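Local coordinates for protein alpha-galactosidase (Thermus thermophilus, PDB 6LCJ) that probably hydrolyses terminal alpha-galactosidic bonds, working as a thermostable hexameric glycosidase built round a TIM-barrel domain, at residues V262-N267 with A309-A314; A318-A323 with C339-L344; D288-A293 with D299-D304; S386-L391 with Y464-G469; E281-A286 with A325-A330. All coordinates share one frame; numbering follows the deposited sequence.

Contact 1: V262-N267 with A309-A314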
# COMPACT_ATOMS: atom_id res chain seq x y z
N VAL E 262 14.59 -7.89 -24.61
CA VAL E 262 13.31 -7.21 -24.71
C VAL E 262 12.20 -8.24 -24.95
O VAL E 262 12.33 -9.14 -25.79
CB VAL E 262 13.38 -6.16 -25.83
CG1 VAL E 262 12.00 -5.56 -26.12
CG2 VAL E 262 14.38 -5.09 -25.44
N ARG E 263 11.11 -8.11 -24.21
CA ARG E 263 9.99 -9.03 -24.37
C ARG E 263 9.21 -8.67 -25.63
O ARG E 263 8.92 -7.49 -25.88
CB ARG E 263 9.10 -8.99 -23.13
CG ARG E 263 9.93 -8.99 -21.85
CD ARG E 263 9.33 -9.85 -20.78
NE ARG E 263 9.61 -11.27 -21.00
CZ ARG E 263 10.06 -12.10 -20.06
NH1 ARG E 263 10.31 -11.64 -18.84
NH2 ARG E 263 10.27 -13.38 -20.36
N ALA E 264 8.92 -9.67 -26.46
CA ALA E 264 8.17 -9.44 -27.69
C ALA E 264 6.79 -10.09 -27.66
O ALA E 264 6.14 -10.20 -28.70
CB ALA E 264 8.96 -9.94 -28.90
N GLY E 265 6.32 -10.51 -26.49
CA GLY E 265 4.99 -11.06 -26.36
C GLY E 265 4.92 -12.51 -25.93
O GLY E 265 5.89 -13.07 -25.41
N PHE E 266 3.76 -13.13 -26.14
CA PHE E 266 3.49 -14.48 -25.67
C PHE E 266 2.62 -15.18 -26.69
O PHE E 266 1.49 -14.77 -26.95
CB PHE E 266 2.80 -14.45 -24.31
CG PHE E 266 2.79 -15.78 -23.62
CD1 PHE E 266 1.79 -16.70 -23.88
CD2 PHE E 266 3.80 -16.11 -22.72
CE1 PHE E 266 1.79 -17.93 -23.25
CE2 PHE E 266 3.80 -17.34 -22.08
CZ PHE E 266 2.80 -18.25 -22.34
N ASN E 267 3.15 -16.26 -27.26
CA ASN E 267 2.46 -16.98 -28.32
C ASN E 267 3.04 -18.38 -28.39
O ASN E 267 4.14 -18.63 -27.90
CB ASN E 267 2.59 -16.26 -29.67
CG ASN E 267 1.47 -16.62 -30.64
OD1 ASN E 267 0.32 -16.79 -30.24
ND2 ASN E 267 1.81 -16.73 -31.91
N ALA E 309 10.71 -6.36 -35.24
CA ALA E 309 11.84 -5.61 -35.77
C ALA E 309 11.79 -4.12 -35.42
O ALA E 309 12.77 -3.41 -35.67
CB ALA E 309 11.90 -5.78 -37.28
N ALA E 310 10.68 -3.63 -34.86
CA ALA E 310 10.51 -2.21 -34.59
C ALA E 310 10.31 -1.91 -33.11
O ALA E 310 9.99 -0.77 -32.76
CB ALA E 310 9.35 -1.65 -35.41
N LEU E 311 10.52 -2.88 -32.24
CA LEU E 311 10.43 -2.58 -30.82
C LEU E 311 11.47 -1.53 -30.44
O LEU E 311 12.54 -1.44 -31.04
CB LEU E 311 10.60 -3.87 -30.01
CG LEU E 311 9.34 -4.74 -30.16
CD1 LEU E 311 9.58 -6.18 -29.73
CD2 LEU E 311 8.12 -4.13 -29.42
N PRO E 312 11.17 -0.68 -29.45
CA PRO E 312 10.01 -0.70 -28.56
C PRO E 312 8.83 0.14 -29.02
O PRO E 312 8.03 0.52 -28.19
CB PRO E 312 10.57 -0.12 -27.25
CG PRO E 312 11.76 0.74 -27.67
CD PRO E 312 12.04 0.47 -29.14
N GLY E 313 8.72 0.43 -30.30
CA GLY E 313 7.59 1.21 -30.76
C GLY E 313 8.04 2.26 -31.75
O GLY E 313 8.95 2.00 -32.55
N ALA E 314 7.43 3.45 -31.68
CA ALA E 314 7.78 4.52 -32.61
C ALA E 314 9.28 4.74 -32.70
O ALA E 314 9.80 5.07 -33.78
CB ALA E 314 7.09 5.83 -32.20

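Contact 2: A318-A323 with C339-L344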
# COMPACT_ATOMS: atom_id res chain seq x y z
N ALA E 318 12.78 3.71 -37.47
CA ALA E 318 13.94 3.94 -38.34
C ALA E 318 14.77 2.67 -38.54
O ALA E 318 15.18 2.37 -39.67
CB ALA E 318 14.82 5.07 -37.79
N ARG E 319 15.06 1.92 -37.46
CA ARG E 319 15.72 0.62 -37.62
C ARG E 319 14.87 -0.32 -38.47
O ARG E 319 15.39 -1.02 -39.35
CB ARG E 319 15.98 -0.05 -36.26
CG ARG E 319 17.09 0.56 -35.43
CD ARG E 319 17.07 0.03 -33.99
NE ARG E 319 16.13 -1.07 -33.86
CZ ARG E 319 15.29 -1.22 -32.84
NH1 ARG E 319 15.31 -0.34 -31.83
NH2 ARG E 319 14.43 -2.25 -32.82
N TYR E 320 13.56 -0.36 -38.20
CA TYR E 320 12.67 -1.27 -38.90
C TYR E 320 12.68 -1.00 -40.39
O TYR E 320 12.72 -1.94 -41.20
CB TYR E 320 11.25 -1.14 -38.34
CG TYR E 320 10.18 -1.83 -39.15
CD1 TYR E 320 9.93 -3.19 -39.01
CD2 TYR E 320 9.40 -1.11 -40.05
CE1 TYR E 320 8.93 -3.82 -39.76
CE2 TYR E 320 8.40 -1.71 -40.80
CZ TYR E 320 8.17 -3.06 -40.65
OH TYR E 320 7.17 -3.65 -41.40
N ARG E 321 12.63 0.27 -40.78
CA ARG E 321 12.53 0.59 -42.20
C ARG E 321 13.79 0.19 -42.95
O ARG E 321 13.72 -0.32 -44.08
CB ARG E 321 12.23 2.07 -42.37
CG ARG E 321 12.14 2.51 -43.79
CD ARG E 321 10.71 2.55 -44.23
NE ARG E 321 10.58 3.07 -45.59
CZ ARG E 321 9.47 2.97 -46.31
NH1 ARG E 321 8.40 2.36 -45.79
NH2 ARG E 321 9.41 3.47 -47.53
N LYS E 322 14.97 0.41 -42.35
CA LYS E 322 16.22 0.00 -42.98
C LYS E 322 16.33 -1.52 -43.08
O LYS E 322 16.78 -2.04 -44.10
CB LYS E 322 17.41 0.57 -42.22
CG LYS E 322 17.56 2.08 -42.36
CD LYS E 322 18.66 2.63 -41.44
CE LYS E 322 18.31 4.02 -40.87
NZ LYS E 322 18.52 4.06 -39.38
N ALA E 323 15.90 -2.24 -42.05
CA ALA E 323 15.90 -3.70 -42.13
C ALA E 323 14.96 -4.20 -43.23
O ALA E 323 15.32 -5.08 -44.02
CB ALA E 323 15.51 -4.31 -40.78
N CYS E 339 2.68 -8.68 -42.32
CA CYS E 339 1.71 -9.05 -41.29
C CYS E 339 2.29 -8.72 -39.92
O CYS E 339 3.51 -8.78 -39.72
CB CYS E 339 1.34 -10.56 -41.40
SG CYS E 339 -0.12 -11.09 -40.37
N GLY E 340 1.42 -8.37 -38.97
CA GLY E 340 1.87 -8.00 -37.63
C GLY E 340 2.81 -6.82 -37.64
O GLY E 340 3.72 -6.72 -36.80
N ALA E 341 2.61 -5.93 -38.57
CA ALA E 341 3.64 -5.02 -38.99
C ALA E 341 3.24 -3.59 -38.69
O ALA E 341 2.06 -3.24 -38.80
CB ALA E 341 3.90 -5.17 -40.50
N PRO E 342 4.21 -2.76 -38.31
CA PRO E 342 3.98 -1.31 -38.29
C PRO E 342 3.30 -0.85 -39.57
O PRO E 342 3.86 -0.99 -40.66
CB PRO E 342 5.39 -0.74 -38.17
CG PRO E 342 6.15 -1.82 -37.47
CD PRO E 342 5.62 -3.09 -38.04
N VAL E 343 2.09 -0.32 -39.46
CA VAL E 343 1.30 -0.06 -40.65
C VAL E 343 1.95 1.03 -41.51
O VAL E 343 2.34 0.79 -42.65
CB VAL E 343 -0.15 0.27 -40.27
CG1 VAL E 343 -0.87 0.90 -41.44
CG2 VAL E 343 -0.87 -1.01 -39.83
N LEU E 344 2.12 2.23 -40.96
CA LEU E 344 2.55 3.34 -41.80
C LEU E 344 4.01 3.21 -42.20
O LEU E 344 4.37 3.49 -43.35
CB LEU E 344 2.28 4.66 -41.07
CG LEU E 344 0.78 4.82 -40.84
CD1 LEU E 344 0.42 6.05 -40.01
CD2 LEU E 344 0.05 4.86 -42.18

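Contact 3: D288-A293 with D299-D304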
# COMPACT_ATOMS: atom_id res chain seq x y z
N ASP E 288 18.86 -13.37 -45.96
CA ASP E 288 19.19 -14.69 -46.48
C ASP E 288 18.03 -15.66 -46.35
O ASP E 288 18.02 -16.67 -47.07
CB ASP E 288 20.41 -15.27 -45.76
CG ASP E 288 21.68 -14.57 -46.13
OD1 ASP E 288 21.65 -13.68 -47.02
OD2 ASP E 288 22.73 -14.89 -45.52
N LEU E 289 17.09 -15.42 -45.43
CA LEU E 289 15.86 -16.21 -45.39
C LEU E 289 15.00 -15.95 -46.62
O LEU E 289 14.47 -16.88 -47.23
CB LEU E 289 15.07 -15.91 -44.12
CG LEU E 289 15.63 -16.38 -42.78
CD1 LEU E 289 14.80 -15.77 -41.67
CD2 LEU E 289 15.64 -17.89 -42.70
N VAL E 290 14.88 -14.68 -47.00
CA VAL E 290 14.19 -14.35 -48.24
C VAL E 290 14.89 -14.98 -49.43
O VAL E 290 14.26 -15.62 -50.28
CB VAL E 290 14.07 -12.82 -48.39
CG1 VAL E 290 13.62 -12.47 -49.78
CG2 VAL E 290 13.11 -12.27 -47.33
N ARG E 291 16.22 -14.80 -49.52
CA ARG E 291 16.98 -15.40 -50.61
C ARG E 291 16.83 -16.93 -50.63
O ARG E 291 16.62 -17.52 -51.70
CB ARG E 291 18.45 -14.99 -50.51
CG ARG E 291 18.65 -13.49 -50.71
CD ARG E 291 20.13 -13.07 -50.70
NE ARG E 291 20.34 -11.64 -50.94
CZ ARG E 291 19.87 -10.94 -52.00
NH1 ARG E 291 19.14 -11.54 -52.94
NH2 ARG E 291 20.13 -9.64 -52.12
N LYS E 292 16.89 -17.58 -49.47
CA LYS E 292 16.69 -19.03 -49.47
C LYS E 292 15.30 -19.42 -49.98
O LYS E 292 15.15 -20.41 -50.70
CB LYS E 292 16.93 -19.60 -48.08
CG LYS E 292 16.39 -20.99 -47.90
CD LYS E 292 16.94 -21.64 -46.65
CE LYS E 292 16.70 -20.77 -45.44
NZ LYS E 292 16.59 -21.57 -44.20
N ALA E 293 14.26 -18.65 -49.61
CA ALA E 293 12.90 -19.01 -50.03
C ALA E 293 12.72 -18.84 -51.53
O ALA E 293 12.08 -19.68 -52.18
CB ALA E 293 11.87 -18.18 -49.26
N ASP E 299 7.81 -17.36 -54.54
CA ASP E 299 7.91 -15.93 -54.86
C ASP E 299 6.76 -15.11 -54.27
O ASP E 299 6.54 -13.97 -54.68
CB ASP E 299 8.00 -15.72 -56.37
CG ASP E 299 6.78 -16.26 -57.10
OD1 ASP E 299 6.06 -17.10 -56.53
OD2 ASP E 299 6.55 -15.83 -58.25
N TYR E 300 6.00 -15.68 -53.33
CA TYR E 300 5.03 -14.96 -52.52
C TYR E 300 5.37 -15.28 -51.07
O TYR E 300 5.40 -16.44 -50.68
CB TYR E 300 3.60 -15.39 -52.89
CG TYR E 300 2.47 -14.73 -52.11
CD1 TYR E 300 2.23 -15.04 -50.78
CD2 TYR E 300 1.61 -13.83 -52.73
CE1 TYR E 300 1.19 -14.45 -50.08
CE2 TYR E 300 0.56 -13.23 -52.04
CZ TYR E 300 0.35 -13.56 -50.72
OH TYR E 300 -0.67 -12.96 -50.03
N LEU E 301 5.70 -14.25 -50.29
CA LEU E 301 6.18 -14.45 -48.93
C LEU E 301 5.31 -13.69 -47.94
O LEU E 301 5.03 -12.50 -48.14
CB LEU E 301 7.64 -14.00 -48.79
CG LEU E 301 8.62 -14.70 -49.72
CD1 LEU E 301 10.03 -14.12 -49.55
CD2 LEU E 301 8.58 -16.21 -49.46
N LYS E 302 4.88 -14.37 -46.90
CA LYS E 302 4.13 -13.76 -45.81
C LYS E 302 5.09 -13.56 -44.65
O LYS E 302 5.48 -14.53 -43.98
CB LYS E 302 2.91 -14.60 -45.42
CG LYS E 302 2.02 -13.98 -44.35
CD LYS E 302 0.77 -14.83 -44.12
CE LYS E 302 -0.01 -14.44 -42.86
NZ LYS E 302 -1.22 -15.32 -42.64
N LEU E 303 5.49 -12.32 -44.44
CA LEU E 303 6.44 -11.97 -43.40
C LEU E 303 5.62 -11.48 -42.21
O LEU E 303 4.90 -10.49 -42.33
CB LEU E 303 7.42 -10.91 -43.90
CG LEU E 303 8.13 -11.33 -45.19
CD1 LEU E 303 9.13 -10.26 -45.66
CD2 LEU E 303 8.84 -12.68 -44.98
N ASP E 304 5.71 -12.19 -41.11
CA ASP E 304 4.78 -12.03 -40.01
C ASP E 304 5.52 -11.55 -38.77
O ASP E 304 6.75 -11.65 -38.68
CB ASP E 304 4.07 -13.35 -39.71
CG ASP E 304 2.68 -13.16 -39.13
OD1 ASP E 304 2.32 -12.04 -38.67
OD2 ASP E 304 1.93 -14.17 -39.14

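Contact 4: S386-L391 with Y464-G469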
# COMPACT_ATOMS: atom_id res chain seq x y z
N SER E 386 -10.89 -2.97 -37.32
CA SER E 386 -9.66 -2.24 -37.63
C SER E 386 -9.48 -2.06 -39.13
O SER E 386 -9.03 -0.99 -39.57
CB SER E 386 -8.45 -2.96 -37.02
OG SER E 386 -8.40 -2.74 -35.62
N THR E 387 -9.80 -3.09 -39.91
CA THR E 387 -9.72 -2.99 -41.37
C THR E 387 -10.58 -1.86 -41.90
O THR E 387 -10.13 -1.05 -42.72
CB THR E 387 -10.15 -4.32 -41.98
OG1 THR E 387 -9.22 -5.34 -41.60
CG2 THR E 387 -10.22 -4.22 -43.51
N LEU E 388 -11.83 -1.78 -41.43
CA LEU E 388 -12.72 -0.73 -41.90
C LEU E 388 -12.13 0.67 -41.73
O LEU E 388 -12.46 1.58 -42.49
CB LEU E 388 -14.06 -0.81 -41.17
CG LEU E 388 -15.04 -1.84 -41.74
CD1 LEU E 388 -16.11 -2.21 -40.73
CD2 LEU E 388 -15.64 -1.32 -43.04
N HIS E 389 -11.25 0.87 -40.74
CA HIS E 389 -10.68 2.19 -40.51
C HIS E 389 -9.31 2.36 -41.13
O HIS E 389 -8.64 3.36 -40.87
CB HIS E 389 -10.60 2.49 -39.01
CG HIS E 389 -11.93 2.52 -38.34
ND1 HIS E 389 -12.59 1.38 -37.93
CD2 HIS E 389 -12.73 3.56 -38.01
CE1 HIS E 389 -13.74 1.71 -37.37
NE2 HIS E 389 -13.85 3.03 -37.41
N ARG E 390 -8.88 1.41 -41.95
CA ARG E 390 -7.60 1.52 -42.64
C ARG E 390 -7.74 1.38 -44.15
O ARG E 390 -6.72 1.20 -44.83
CB ARG E 390 -6.62 0.49 -42.07
CG ARG E 390 -6.09 0.88 -40.71
CD ARG E 390 -5.24 -0.21 -40.09
NE ARG E 390 -4.44 0.28 -38.98
CZ ARG E 390 -4.04 -0.48 -37.96
NH1 ARG E 390 -4.38 -1.77 -37.94
NH2 ARG E 390 -3.30 0.03 -36.98
N LEU E 391 -8.96 1.47 -44.69
CA LEU E 391 -9.15 1.26 -46.12
C LEU E 391 -8.56 2.39 -46.95
O LEU E 391 -8.22 2.15 -48.12
CB LEU E 391 -10.63 1.07 -46.44
CG LEU E 391 -11.24 -0.21 -45.86
CD1 LEU E 391 -12.73 -0.23 -46.06
CD2 LEU E 391 -10.61 -1.43 -46.52
N TYR E 464 -19.42 3.35 -42.98
CA TYR E 464 -19.71 1.96 -42.67
C TYR E 464 -20.74 1.37 -43.63
O TYR E 464 -21.29 0.30 -43.35
CB TYR E 464 -20.17 1.83 -41.22
CG TYR E 464 -19.22 2.53 -40.30
CD1 TYR E 464 -17.90 2.10 -40.17
CD2 TYR E 464 -19.61 3.67 -39.61
CE1 TYR E 464 -17.00 2.76 -39.35
CE2 TYR E 464 -18.72 4.34 -38.77
CZ TYR E 464 -17.41 3.88 -38.65
OH TYR E 464 -16.52 4.55 -37.83
N ARG E 465 -20.99 2.03 -44.75
CA ARG E 465 -21.99 1.58 -45.71
C ARG E 465 -21.32 1.42 -47.06
O ARG E 465 -20.75 2.37 -47.59
CB ARG E 465 -23.16 2.55 -45.78
CG ARG E 465 -23.61 3.10 -44.43
CD ARG E 465 -25.12 3.32 -44.38
NE ARG E 465 -25.70 3.54 -45.71
CZ ARG E 465 -25.60 4.66 -46.41
NH1 ARG E 465 -24.92 5.70 -45.91
NH2 ARG E 465 -26.16 4.75 -47.61
N PHE E 466 -21.39 0.22 -47.61
CA PHE E 466 -20.90 -0.04 -48.94
C PHE E 466 -22.05 -0.54 -49.80
O PHE E 466 -23.07 -1.01 -49.29
CB PHE E 466 -19.76 -1.07 -48.93
CG PHE E 466 -18.59 -0.64 -48.10
CD1 PHE E 466 -18.68 -0.60 -46.71
CD2 PHE E 466 -17.40 -0.29 -48.70
CE1 PHE E 466 -17.61 -0.19 -45.95
CE2 PHE E 466 -16.32 0.10 -47.94
CZ PHE E 466 -16.43 0.15 -46.56
N ARG E 467 -21.89 -0.39 -51.10
CA ARG E 467 -22.78 -1.01 -52.06
C ARG E 467 -21.93 -2.01 -52.83
O ARG E 467 -21.04 -1.63 -53.59
CB ARG E 467 -23.42 0.02 -52.99
CG ARG E 467 -24.81 -0.41 -53.45
CD ARG E 467 -25.67 0.77 -53.87
NE ARG E 467 -25.55 1.06 -55.30
CZ ARG E 467 -25.99 0.26 -56.27
NH1 ARG E 467 -26.60 -0.88 -55.98
NH2 ARG E 467 -25.84 0.62 -57.55
N VAL E 468 -22.20 -3.30 -52.60
CA VAL E 468 -21.47 -4.40 -53.22
C VAL E 468 -22.38 -4.99 -54.28
O VAL E 468 -23.48 -5.48 -53.97
CB VAL E 468 -21.07 -5.47 -52.18
CG1 VAL E 468 -20.18 -6.53 -52.83
CG2 VAL E 468 -20.35 -4.83 -51.00
N GLY E 469 -21.93 -4.94 -55.54
CA GLY E 469 -22.82 -5.14 -56.67
C GLY E 469 -24.05 -4.27 -56.51
O GLY E 469 -23.95 -3.05 -56.41

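Contact 5: E281-A286 with A325-A330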
# COMPACT_ATOMS: atom_id res chain seq x y z
N GLU E 281 24.26 -7.84 -38.98
CA GLU E 281 24.38 -9.28 -39.18
C GLU E 281 23.01 -9.96 -39.15
O GLU E 281 22.76 -10.91 -39.89
CB GLU E 281 25.28 -9.87 -38.11
CG GLU E 281 25.97 -11.14 -38.47
CD GLU E 281 27.11 -11.45 -37.52
OE1 GLU E 281 27.62 -10.49 -36.88
OE2 GLU E 281 27.48 -12.64 -37.40
N VAL E 282 22.11 -9.47 -38.29
CA VAL E 282 20.78 -10.06 -38.20
C VAL E 282 19.98 -9.74 -39.45
O VAL E 282 19.32 -10.62 -40.02
CB VAL E 282 20.07 -9.57 -36.93
CG1 VAL E 282 18.55 -9.75 -37.05
CG2 VAL E 282 20.63 -10.27 -35.71
N VAL E 283 20.02 -8.49 -39.89
CA VAL E 283 19.36 -8.10 -41.14
C VAL E 283 19.88 -8.93 -42.30
O VAL E 283 19.12 -9.33 -43.19
CB VAL E 283 19.57 -6.60 -41.40
CG1 VAL E 283 18.92 -6.21 -42.70
CG2 VAL E 283 19.03 -5.80 -40.25
N GLU E 284 21.19 -9.16 -42.34
CA GLU E 284 21.79 -9.98 -43.39
C GLU E 284 21.23 -11.40 -43.35
O GLU E 284 20.93 -11.99 -44.39
CB GLU E 284 23.30 -9.98 -43.21
CG GLU E 284 24.14 -10.57 -44.32
CD GLU E 284 25.63 -10.43 -44.00
OE1 GLU E 284 26.15 -9.28 -44.03
OE2 GLU E 284 26.28 -11.45 -43.68
N TRP E 285 21.10 -11.95 -42.14
CA TRP E 285 20.56 -13.30 -41.97
C TRP E 285 19.10 -13.36 -42.39
O TRP E 285 18.68 -14.31 -43.08
CB TRP E 285 20.77 -13.71 -40.51
CG TRP E 285 20.17 -14.99 -40.06
CD1 TRP E 285 20.77 -16.22 -40.04
CD2 TRP E 285 18.87 -15.17 -39.49
NE1 TRP E 285 19.91 -17.16 -39.52
CE2 TRP E 285 18.74 -16.54 -39.18
CE3 TRP E 285 17.79 -14.32 -39.23
CZ2 TRP E 285 17.57 -17.07 -38.62
CZ3 TRP E 285 16.64 -14.85 -38.67
CH2 TRP E 285 16.54 -16.21 -38.37
N ALA E 286 18.30 -12.36 -42.02
CA ALA E 286 16.89 -12.37 -42.41
C ALA E 286 16.74 -12.20 -43.92
O ALA E 286 15.89 -12.85 -44.54
CB ALA E 286 16.11 -11.28 -41.65
N ALA E 325 13.88 -2.53 -45.84
CA ALA E 325 14.39 -2.12 -47.14
C ALA E 325 15.40 -3.13 -47.68
O ALA E 325 15.45 -3.38 -48.89
CB ALA E 325 15.01 -0.73 -47.04
N ARG E 326 16.19 -3.73 -46.80
CA ARG E 326 17.12 -4.75 -47.25
C ARG E 326 16.37 -6.02 -47.66
O ARG E 326 16.72 -6.66 -48.65
CB ARG E 326 18.15 -5.03 -46.15
CG ARG E 326 19.03 -6.25 -46.38
CD ARG E 326 20.09 -6.06 -47.51
NE ARG E 326 20.61 -7.36 -47.97
CZ ARG E 326 20.50 -7.81 -49.22
NH1 ARG E 326 19.90 -7.07 -50.15
NH2 ARG E 326 20.98 -9.01 -49.53
N LEU E 327 15.33 -6.38 -46.91
CA LEU E 327 14.53 -7.53 -47.28
C LEU E 327 13.73 -7.25 -48.54
O LEU E 327 13.43 -8.18 -49.31
CB LEU E 327 13.62 -7.93 -46.12
CG LEU E 327 14.14 -8.89 -45.07
CD1 LEU E 327 15.39 -8.36 -44.46
CD2 LEU E 327 13.08 -9.12 -44.00
N ARG E 328 13.36 -5.99 -48.76
CA ARG E 328 12.70 -5.62 -50.00
C ARG E 328 13.60 -5.88 -51.20
O ARG E 328 13.18 -6.45 -52.20
CB ARG E 328 12.25 -4.16 -49.96
CG ARG E 328 11.72 -3.60 -51.30
CD ARG E 328 10.28 -4.06 -51.63
NE ARG E 328 10.25 -5.37 -52.29
CZ ARG E 328 9.15 -6.11 -52.46
NH1 ARG E 328 7.98 -5.69 -52.01
NH2 ARG E 328 9.23 -7.28 -53.08
N GLU E 329 14.87 -5.46 -51.10
CA GLU E 329 15.82 -5.65 -52.19
C GLU E 329 16.18 -7.11 -52.36
O GLU E 329 16.33 -7.59 -53.49
CB GLU E 329 17.07 -4.82 -51.95
CG GLU E 329 16.89 -3.35 -52.26
CD GLU E 329 16.86 -3.05 -53.77
OE1 GLU E 329 16.96 -4.00 -54.59
OE2 GLU E 329 16.71 -1.87 -54.15
N ALA E 330 16.32 -7.84 -51.26
CA ALA E 330 16.65 -9.26 -51.37
C ALA E 330 15.53 -10.04 -52.04
O ALA E 330 15.78 -11.08 -52.66
CB ALA E 330 16.95 -9.84 -49.99

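Contact 1: V262-N267 with A309-A314
Leu311 reaches across to Val262, Arg263 and Ala264, and its side chain carries the whole contact from the loop's side. Followed outward, CB already lies 4.5 Å from CG1 of Val262, at the outer limit of packing. CG stands farther back and divides the chain into two unlike branches. CD2 turns aside from the strand, whereas CD1, nearly anti to CA (chi2 163°), extends to full reach and does the touching. That methyl is 3.9 Å from CB of Ala264 and farther, 4.4 Å, from CG1 of Val262. It also comes within 4.1 Å of the carbonyl O of Arg263, a packing distance without hydrogen bonding. Strand 263-267 is an outer strand of a three-stranded antiparallel sheet, and the partner loop follows barrel strand 298-303; the cis peptide before Pro312 bends this loop immediately after Leu311. The backbone on both sides is fixed by other partners: the O of Leu311 bonds to Arg319 NH2, and the O of Ala264 to Tyr307 OH. With one methyl meeting a valine branch, an alanine methyl and a carbonyl oxygen, the attraction is dispersive and hydrophobic, setting proximity but little direction.

Contact 2: A318-A323 with C339-L344
Tyr320 lays one face of its ring on Pro342, and this CH-pi contact is the main interaction. CG of Pro342 stands 3.9 Å from the ring centroid of Tyr320 and only 9° off the ring normal, hence almost exactly above the middle. The two side chains approach from opposite directions, the phenol having been sent out from the helix with its CG anti to the backbone N (chi1 168°). Apolar packing extends the overlap toward the phenol end, where Pro342 CD lies 3.6 Å from Tyr320 CZ. The Ala341 methyl, CB, is a van der Waals neighbour of the hydroxyl oxygen, 3.7 Å from Tyr320 OH. Helix 317-331 is the link in a beta-alpha-beta crossover of the TIM barrel, between strands 298-303 and 335-338, and the loop holding Pro342 follows the second of these strands. The polar end of the tyrosine finds its partner outside both segments: the hydroxyl is hydrogen-bonded to Ser346 OG, which also bonds the carbonyl O of Pro342. With an alanine at Tyr320 the ring and hydroxyl are gone, which would probably leave a gap over Pro342 and take one partner from Ser346. From the loop after strand 298-303, Ala309 and Ala310 also touch the tyrosine.

Contact 3: D288-A293 with D299-D304
Leu301 fits between Val290 and Ala293, one methyl to each, and this is the tight part of the contact. Its CD2 comes 3.8 Å from CB of Ala293, while CD1 lies 4.0 Å from CG1 of Val290. The fork is directed by the leucine torsions: chi1 (-58°) puts CG anti to the carbonyl carbon, and chi2 (177°) then spreads the methyls, CD1 to Val290 and CD2 to Ala293. Val290 offers the branch that stands anti to its own backbone N. All three residues are buried, and Phe234 and Leu336 from the adjoining strands also touch Leu301. Such packing is that of a TIM barrel, in which helix 280-296 lies on the outer side of the parallel strand 298-303 that follows it. Leu301 and Leu303 face the helix; Tyr300 and Lys302 point the other way, Lys302 forming a salt bridge with Asp196, consistent with a barrel interior. Packing relaxes toward Leu303, whose side chain comes no nearer than 4.8 Å to any atom of helix segment 288-293. The side turned from the strand is the solvent side: Asp288 and Arg291 are exposed, and Lys292, partly exposed, is held by a salt bridge with Glu207.

Contact 4: S386-L391 with Y464-G469
NE2 of His389 and the hydroxyl OH of Tyr464 are joined by a hydrogen bond of 3.1 Å, in which either could be the donor; an angle of 139° makes it noticeably bent. The nitrogen arrives at the edge of the phenol ring, near its plane, and the two rings are set obliquely, at 58°. The imidazole's other nitrogen, ND1, bonds the carbonyl O of Arg385, so both ring nitrogens have a partner, which should restrict the ring's rotation. A leucine in place of His389 has neither nitrogen and would probably leave the Tyr464 hydroxyl and the Arg385 carbonyl without these bonds. Beside this polar pair, Phe466 pushes the far end of its ring between two leucines: CE1 is 3.7 Å from Leu388 CD2, and CZ is 3.8 Å from Leu391 CD1. Strand 465-468, central in a three-stranded antiparallel sheet, is thereby packed against the end of helix 380-388, with Phe427 of helix 415-428 meeting Phe466 edge-to-face.

Contact 5: E281-A286 with A325-A330
Val283 and Ala286 meet Arg326 and Leu327 where two consecutive outer helices of the TIM barrel, 280-296 and 317-331, lie side by side. The short helical segments run in nearly the same sense, crossing at -30° with axes 9.5 Å apart at closest approach, as expected of helices that both follow the barrel wall. Apolar packing falls into two groups. Toward the interior, Leu327 sends its CD1 over the backbone of the first helix, where it lies 4.1 Å from CB of Ala286 and equally near the carbonyl O of Val283. The small side chain of Ala286 probably leaves room for this branch beside the backbone. The second group uses the aliphatic root of an arginine: CG1 of Val283 is 3.7 Å from Arg326 CG and about as far from CB, the two chains passing at a slant. Ala287, one residue beyond the segment, adds to both groups by touching Arg326 and Leu327. No polar pair joins the two helical segments; the charged end of Arg326 lies at the margin. At its base Arg326 leaves the helix with CG anti to the backbone N, then bends at chi2 (72°), which turns the chain forward along its own helix toward Ala330; one guanidinium face there lies against the CB of Ala330, 3.8 Å above the plane and offset toward the rim.

Contacts 2, 3 and 5 are linked through shared helices of the barrel: 3 and 5 share helix 280-296, 2 and 5 share helix 317-331, and contact 3 is nested in the loop that contact 5 closes. Leu303 O also joins contact 3 to contact 2 through Cys339 N. All three are buried, with aliphatic packing of helix on strand (contact 3) and helix on helix (contact 5), and a CH-pi face where a helix meets a loop (contact 2). Contact 1, partly buried, ties a small sheet to the loop before helix 317-331. Contact 4, across the chain's centre from contacts 1, 3 and 5, meets contact 2 where Val343 packs on Arg390; it alone carries a hydrogen bond between its segments.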